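Local coordinates for protein beta-galacturonidase (Eisenbergiella tayi, PDB 6NCW) that acts as a glycoside hydrolase of family 2, a beta-galacturonidase that binds galacturonate and probably also has beta-glucuronidase activity, at residues E149-I155 with E171-L177; G180-V186 with V197-E203. All blocks are in the same frame, centred on the assembly; numbering follows the deposited sequence.

Following the chain from the N terminus, strand 150-162 runs into strand 165-176, and contact 1 closes this first hairpin near its open end. The chain then turns through 178-181 into strand 182-190, and contact 2 closes the second hairpin, with strand 193-202. The two loops lie in series, neither enclosing nor crossing the other. They belong to different sheets of the immunoglobulin-like beta-sandwich, and the centres of contact 1 and contact 2 are about 10 Å apart. Across the interface Ile172 packs on Val186 and Val174 on Leu202, while the side-chain amide of Asn176 bonds to the backbone of Gly180 and weakly to that of Glu203, tying the sheets together at one end.

Contact 1: residues E149-I155 with E171-L177; sequences EAYLSWI and EICVRNL
With chi1 of 51°, Trp154 has its CG held between its own backbone N and carbonyl carbon, which folds the indole over Cys173; Tyr151, at 70°, is turned the same way and lies beside Arg175. Both pairs belong to the antiparallel hairpin of strands 150-162 and 165-176, in the immunoglobulin-like beta-sandwich of this family 2 enzyme. Arg175 N bonds almost straight to Tyr151 O at 3.0 Å (176° at the hydrogen). Between Leu152 and Trp154 the register slips by one residue: Ser153 is the extra residue of a beta bulge, its N bonded to Cys173 O at 2.9 Å. The face carrying Leu152, Ile155, Ile172 and Val174 is mainly apolar, as suits the inside of a sandwich. There Leu152 CD2 meets Val174 CG2 at 3.7 Å, Ile155 lies alongside Ile172, and Ala235 of strand 227-238 touches Leu152, Ile155 and Ile172. Back among the aromatic residues, the extended Arg175 runs alongside the Tyr151 ring, its methylenes giving apolar contact beside it. The ring edge meets Leu177 CD1, 3.9 Å from Tyr151 CD2. A water bridges Ser153 OG and Arg175 NH1. Cysteine is slim enough to sit under the indole: Cys173 CB makes a CH-pi contact, 3.5 Å from the centroid of the Trp154 five-membered ring, while Cys173 SG approaches obliquely, 3.7 Å from Trp154 NE1.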
loop_
_atom_site.group_PDB
_atom_site.type_symbol
_atom_site.label_atom_id
_atom_site.label_comp_id
_atom_site.label_asym_id
_atom_site.label_seq_id
_atom_site.Cartn_x
_atom_site.Cartn_y
_atom_site.Cartn_z
ATOM N N GLU A 149 -16.865 -41.293 40.654
ATOM C CA GLU A 149 -18.171 -41.891 40.419
ATOM C C GLU A 149 -19.214 -40.877 39.973
ATOM O O GLU A 149 -20.188 -41.267 39.320
ATOM C CB GLU A 149 -18.655 -42.610 41.685
ATOM C CG GLU A 149 -17.858 -43.863 42.008
ATOM C CD GLU A 149 -18.003 -44.928 40.929
ATOM O OE1 GLU A 149 -18.930 -45.761 41.043
ATOM O OE2 GLU A 149 -17.202 -44.920 39.960
ATOM N N ALA A 150 -19.028 -39.598 40.298
ATOM C CA ALA A 150 -19.979 -38.551 39.935
ATOM C C ALA A 150 -19.259 -37.210 39.903
ATOM O O ALA A 150 -18.227 -37.028 40.555
ATOM C CB ALA A 150 -21.156 -38.502 40.913
ATOM N N TYR A 151 -19.826 -36.260 39.150
ATOM C CA TYR A 151 -19.176 -34.967 38.971
ATOM C C TYR A 151 -20.203 -33.863 38.737
ATOM O O TYR A 151 -21.347 -34.110 38.346
ATOM C CB TYR A 151 -18.177 -35.002 37.807
ATOM C CG TYR A 151 -18.801 -35.113 36.430
ATOM C CD1 TYR A 151 -18.983 -33.980 35.626
ATOM C CD2 TYR A 151 -19.186 -36.346 35.922
ATOM C CE1 TYR A 151 -19.548 -34.077 34.359
ATOM C CE2 TYR A 151 -19.750 -36.455 34.661
ATOM C CZ TYR A 151 -19.926 -35.319 33.884
ATOM O OH TYR A 151 -20.482 -35.445 32.635
ATOM N N LEU A 152 -19.758 -32.634 38.973
ATOM C CA LEU A 152 -20.577 -31.443 38.778
ATOM C C LEU A 152 -20.517 -31.020 37.309
ATOM O O LEU A 152 -19.468 -30.596 36.816
ATOM C CB LEU A 152 -20.093 -30.333 39.705
ATOM C CG LEU A 152 -20.245 -30.741 41.177
ATOM C CD1 LEU A 152 -19.793 -29.661 42.142
ATOM C CD2 LEU A 152 -21.695 -31.112 41.444
ATOM N N SER A 153 -21.651 -31.124 36.614
ATOM C CA SER A 153 -21.723 -30.804 35.193
ATOM C C SER A 153 -21.759 -29.291 34.932
ATOM O O SER A 153 -21.116 -28.811 33.994
ATOM C CB SER A 153 -22.941 -31.499 34.590
ATOM O OG SER A 153 -23.288 -30.919 33.350
ATOM N N TRP A 154 -22.493 -28.525 35.738
ATOM C CA TRP A 154 -22.494 -27.063 35.663
ATOM C C TRP A 154 -23.145 -26.502 36.923
ATOM O O TRP A 154 -23.812 -27.225 37.670
ATOM C CB TRP A 154 -23.219 -26.535 34.407
ATOM C CG TRP A 154 -24.632 -27.082 34.135
ATOM C CD1 TRP A 154 -24.968 -28.058 33.243
ATOM C CD2 TRP A 154 -25.873 -26.662 34.747
ATOM N NE1 TRP A 154 -26.321 -28.285 33.266
ATOM C CE2 TRP A 154 -26.903 -27.435 34.172
ATOM C CE3 TRP A 154 -26.208 -25.719 35.733
ATOM C CZ2 TRP A 154 -28.248 -27.292 34.540
ATOM C CZ3 TRP A 154 -27.549 -25.573 36.094
ATOM C CH2 TRP A 154 -28.550 -26.361 35.501
ATOM N N ILE A 155 -22.915 -25.208 37.159
ATOM C CA ILE A 155 -23.589 -24.421 38.186
ATOM C C ILE A 155 -24.029 -23.088 37.561
ATOM O O ILE A 155 -23.252 -22.455 36.841
ATOM C CB ILE A 155 -22.672 -24.192 39.406
ATOM C CG1 ILE A 155 -23.329 -23.262 40.427
ATOM C CG2 ILE A 155 -21.316 -23.648 38.979
ATOM C CD1 ILE A 155 -22.628 -23.270 41.773
ATOM N N GLU A 171 -28.129 -22.980 41.111
ATOM C CA GLU A 171 -28.668 -24.233 40.612
ATOM C C GLU A 171 -27.492 -25.036 40.095
ATOM O O GLU A 171 -26.638 -24.503 39.378
ATOM C CB GLU A 171 -29.711 -24.005 39.514
ATOM C CG GLU A 171 -30.373 -25.275 38.992
ATOM C CD GLU A 171 -31.391 -25.006 37.876
ATOM O OE1 GLU A 171 -31.739 -25.959 37.142
ATOM O OE2 GLU A 171 -31.846 -23.846 37.735
ATOM N N ILE A 172 -27.419 -26.297 40.497
ATOM C CA ILE A 172 -26.277 -27.137 40.191
ATOM C C ILE A 172 -26.781 -28.422 39.575
ATOM O O ILE A 172 -27.784 -28.980 40.028
ATOM C CB ILE A 172 -25.442 -27.436 41.449
ATOM C CG1 ILE A 172 -25.128 -26.132 42.156
ATOM C CG2 ILE A 172 -24.157 -28.138 41.079
ATOM C CD1 ILE A 172 -24.046 -26.267 43.129
ATOM N N CYS A 173 -26.076 -28.895 38.556
ATOM C CA CYS A 173 -26.405 -30.129 37.867
ATOM C C CYS A 173 -25.331 -31.167 38.176
ATOM O O CYS A 173 -24.140 -30.901 37.990
ATOM C CB CYS A 173 -26.502 -29.873 36.366
ATOM S SG CYS A 173 -27.152 -31.220 35.442
ATOM N N VAL A 174 -25.745 -32.335 38.672
ATOM C CA VAL A 174 -24.823 -33.407 39.034
ATOM C C VAL A 174 -25.130 -34.619 38.169
ATOM O O VAL A 174 -26.297 -34.968 37.956
ATOM C CB VAL A 174 -24.908 -33.773 40.531
ATOM C CG1 VAL A 174 -23.666 -34.553 40.960
ATOM C CG2 VAL A 174 -25.066 -32.525 41.378
ATOM N N ARG A 175 -24.080 -35.252 37.663
ATOM C CA ARG A 175 -24.206 -36.446 36.842
ATOM C C ARG A 175 -23.549 -37.607 37.577
ATOM O O ARG A 175 -22.376 -37.524 37.967
ATOM C CB ARG A 175 -23.572 -36.244 35.467
ATOM C CG ARG A 175 -23.669 -37.441 34.533
ATOM C CD ARG A 175 -23.335 -36.981 33.131
ATOM N NE ARG A 175 -23.033 -38.063 32.201
ATOM C CZ ARG A 175 -22.654 -37.860 30.938
ATOM N NH1 ARG A 175 -22.542 -36.618 30.465
ATOM N NH2 ARG A 175 -22.390 -38.889 30.141
ATOM N N ASN A 176 -24.311 -38.673 37.780
ATOM C CA ASN A 176 -23.821 -39.896 38.398
ATOM C C ASN A 176 -23.421 -40.853 37.285
ATOM O O ASN A 176 -24.233 -41.159 36.408
ATOM C CB ASN A 176 -24.898 -40.510 39.296
ATOM C CG ASN A 176 -24.501 -41.870 39.850
ATOM O OD1 ASN A 176 -23.322 -42.161 40.061
ATOM N ND2 ASN A 176 -25.491 -42.716 40.074
ATOM N N LEU A 177 -22.165 -41.286 37.291
ATOM C CA LEU A 177 -21.697 -42.265 36.317
ATOM C C LEU A 177 -21.755 -43.696 36.846
ATOM O O LEU A 177 -21.470 -44.634 36.091
ATOM C CB LEU A 177 -20.261 -41.936 35.879
ATOM C CG LEU A 177 -20.017 -40.525 35.319
ATOM C CD1 LEU A 177 -18.549 -40.194 35.398
ATOM C CD2 LEU A 177 -20.514 -40.402 33.881
HETATM O O HOH W 1 -23.402 -33.606 31.457
#

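Contact 2: residues G180-V186 with V197-E203; sequences GRLDGSV and VLPIVLE
This is an antiparallel backbone pairing between neighbouring strands of a hairpin, 182-190 with 193-202, at the outer side of the domain. Leu182, Gly184 and Val186 each exchange two hydrogen bonds with Leu202, Ile200 and Leu198 respectively; Ile200 N reaches Gly184 O at 2.7 Å. Proline suits position 199, a non-hydrogen-bonded site opposite Ser185, because no N-H is needed there for this pairing. The alternation of strand residues sorts the side chains as expected for a sheet of an immunoglobulin-like beta-sandwich. Leu182, Val186, Leu198, Ile200 and Leu202 face inward, where Phe210 of strand 207-216 meets Leu198 and Ile200. Gly184 places no side chain beside Ile200, whose CG1 crosses to Val186 CG2 at 3.7 Å. On the face of Asp183 and Val201, the Arg181 guanidinium and Asp183 lie against Val201. Arg181 sets CG anti to its backbone N (chi1 178°) and runs extended from there to NE, which lies 3.7 Å from Val201 CG1. Within the same segment Arg181 NH1 forms a salt bridge with Asp183 OD2 at 2.8 Å, whose hydrogen bond is weak. Glu203 bends back at chi2 (-63°), bringing OE2 to the guanidinium edge for a long salt bridge of 3.7 Å to Arg181 NE.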
loop_
_atom_site.group_PDB
_atom_site.type_symbol
_atom_site.label_atom_id
_atom_site.label_comp_id
_atom_site.label_asym_id
_atom_site.label_seq_id
_atom_site.Cartn_x
_atom_site.Cartn_y
_atom_site.Cartn_z
ATOM N N GLY A 180 -25.321 -47.583 40.342
ATOM C CA GLY A 180 -26.132 -47.579 41.537
ATOM C C GLY A 180 -26.524 -46.188 42.013
ATOM O O GLY A 180 -25.933 -45.182 41.623
ATOM N N ARG A 181 -27.549 -46.156 42.868
ATOM C CA ARG A 181 -27.990 -44.925 43.512
ATOM C C ARG A 181 -26.831 -44.276 44.265
ATOM O O ARG A 181 -25.942 -44.957 44.780
ATOM C CB ARG A 181 -29.156 -45.232 44.460
ATOM C CG ARG A 181 -29.709 -44.053 45.252
ATOM C CD ARG A 181 -30.864 -44.490 46.154
ATOM N NE ARG A 181 -31.294 -43.425 47.062
ATOM C CZ ARG A 181 -30.752 -43.189 48.255
ATOM N NH1 ARG A 181 -29.751 -43.943 48.691
ATOM N NH2 ARG A 181 -31.207 -42.196 49.014
ATOM N N LEU A 182 -26.836 -42.939 44.318
ATOM C CA LEU A 182 -25.746 -42.180 44.920
ATOM C C LEU A 182 -26.293 -41.104 45.853
ATOM O O LEU A 182 -27.324 -40.491 45.568
ATOM C CB LEU A 182 -24.866 -41.548 43.832
ATOM C CG LEU A 182 -23.404 -41.283 44.191
ATOM C CD1 LEU A 182 -22.463 -41.927 43.167
ATOM C CD2 LEU A 182 -23.155 -39.780 44.302
ATOM N N ASP A 183 -25.597 -40.883 46.968
ATOM C CA ASP A 183 -25.988 -39.926 47.998
ATOM C C ASP A 183 -24.833 -38.982 48.279
ATOM O O ASP A 183 -23.664 -39.342 48.118
ATOM C CB ASP A 183 -26.361 -40.595 49.345
ATOM C CG ASP A 183 -27.591 -41.470 49.253
ATOM O OD1 ASP A 183 -28.542 -41.096 48.529
ATOM O OD2 ASP A 183 -27.604 -42.532 49.918
ATOM N N GLY A 184 -25.171 -37.789 48.744
ATOM C CA GLY A 184 -24.162 -36.822 49.114
ATOM C C GLY A 184 -24.779 -35.445 49.240
ATOM O O GLY A 184 -26.001 -35.290 49.271
ATOM N N SER A 185 -23.901 -34.446 49.312
ATOM C CA SER A 185 -24.333 -33.061 49.379
ATOM C C SER A 185 -23.432 -32.204 48.491
ATOM O O SER A 185 -22.354 -32.631 48.063
ATOM C CB SER A 185 -24.340 -32.542 50.826
ATOM O OG SER A 185 -23.025 -32.319 51.320
ATOM N N VAL A 186 -23.895 -30.990 48.200
ATOM C CA VAL A 186 -23.091 -29.997 47.502
ATOM C C VAL A 186 -23.034 -28.745 48.364
ATOM O O VAL A 186 -24.076 -28.207 48.757
ATOM C CB VAL A 186 -23.648 -29.689 46.102
ATOM C CG1 VAL A 186 -22.954 -28.469 45.521
ATOM C CG2 VAL A 186 -23.434 -30.878 45.205
ATOM N N VAL A 197 -25.894 -25.503 51.395
ATOM C CA VAL A 197 -25.522 -26.907 51.283
ATOM C C VAL A 197 -26.752 -27.646 50.781
ATOM O O VAL A 197 -27.793 -27.649 51.449
ATOM C CB VAL A 197 -25.033 -27.498 52.618
ATOM C CG1 VAL A 197 -24.618 -28.947 52.428
ATOM C CG2 VAL A 197 -23.877 -26.680 53.179
ATOM N N LEU A 198 -26.642 -28.253 49.603
ATOM C CA LEU A 198 -27.768 -28.928 48.977
ATOM C C LEU A 198 -27.624 -30.428 49.149
ATOM O O LEU A 198 -26.588 -30.988 48.758
ATOM C CB LEU A 198 -27.844 -28.579 47.495
ATOM C CG LEU A 198 -28.337 -27.171 47.170
ATOM C CD1 LEU A 198 -28.426 -26.969 45.658
ATOM C CD2 LEU A 198 -29.700 -26.945 47.840
ATOM N N PRO A 199 -28.605 -31.119 49.725
ATOM C CA PRO A 199 -28.541 -32.585 49.752
ATOM C C PRO A 199 -28.859 -33.159 48.380
ATOM O O PRO A 199 -29.796 -32.726 47.707
ATOM C CB PRO A 199 -29.592 -32.974 50.800
ATOM C CG PRO A 199 -30.548 -31.811 50.842
ATOM C CD PRO A 199 -29.748 -30.579 50.487
ATOM N N ILE A 200 -28.054 -34.135 47.966
ATOM C CA ILE A 200 -28.110 -34.717 46.628
ATOM C C ILE A 200 -28.512 -36.178 46.757
ATOM O O ILE A 200 -27.942 -36.911 47.574
ATOM C CB ILE A 200 -26.753 -34.617 45.895
ATOM C CG1 ILE A 200 -26.249 -33.180 45.833
ATOM C CG2 ILE A 200 -26.857 -35.186 44.500
ATOM C CD1 ILE A 200 -27.168 -32.262 45.116
ATOM N N VAL A 201 -29.466 -36.601 45.932
ATOM C CA VAL A 201 -29.774 -38.012 45.748
ATOM C C VAL A 201 -29.946 -38.261 44.255
ATOM O O VAL A 201 -30.822 -37.663 43.617
ATOM C CB VAL A 201 -31.032 -38.451 46.512
ATOM C CG1 VAL A 201 -31.428 -39.846 46.070
ATOM C CG2 VAL A 201 -30.776 -38.421 48.009
ATOM N N LEU A 202 -29.117 -39.142 43.700
ATOM C CA LEU A 202 -29.154 -39.485 42.289
ATOM C C LEU A 202 -29.344 -40.986 42.138
ATOM O O LEU A 202 -28.631 -41.770 42.770
ATOM C CB LEU A 202 -27.869 -39.048 41.585
ATOM C CG LEU A 202 -27.640 -37.544 41.446
ATOM C CD1 LEU A 202 -26.183 -37.276 41.163
ATOM C CD2 LEU A 202 -28.504 -37.012 40.326
ATOM N N GLU A 203 -30.298 -41.377 41.300
ATOM C CA GLU A 203 -30.412 -42.770 40.901
ATOM C C GLU A 203 -29.322 -43.104 39.882
ATOM O O GLU A 203 -28.688 -42.220 39.296
ATOM C CB GLU A 203 -31.809 -43.053 40.332
ATOM C CG GLU A 203 -32.962 -42.769 41.321
ATOM C CD GLU A 203 -32.927 -43.665 42.570
ATOM O OE1 GLU A 203 -32.881 -44.907 42.411
ATOM O OE2 GLU A 203 -32.937 -43.133 43.710
#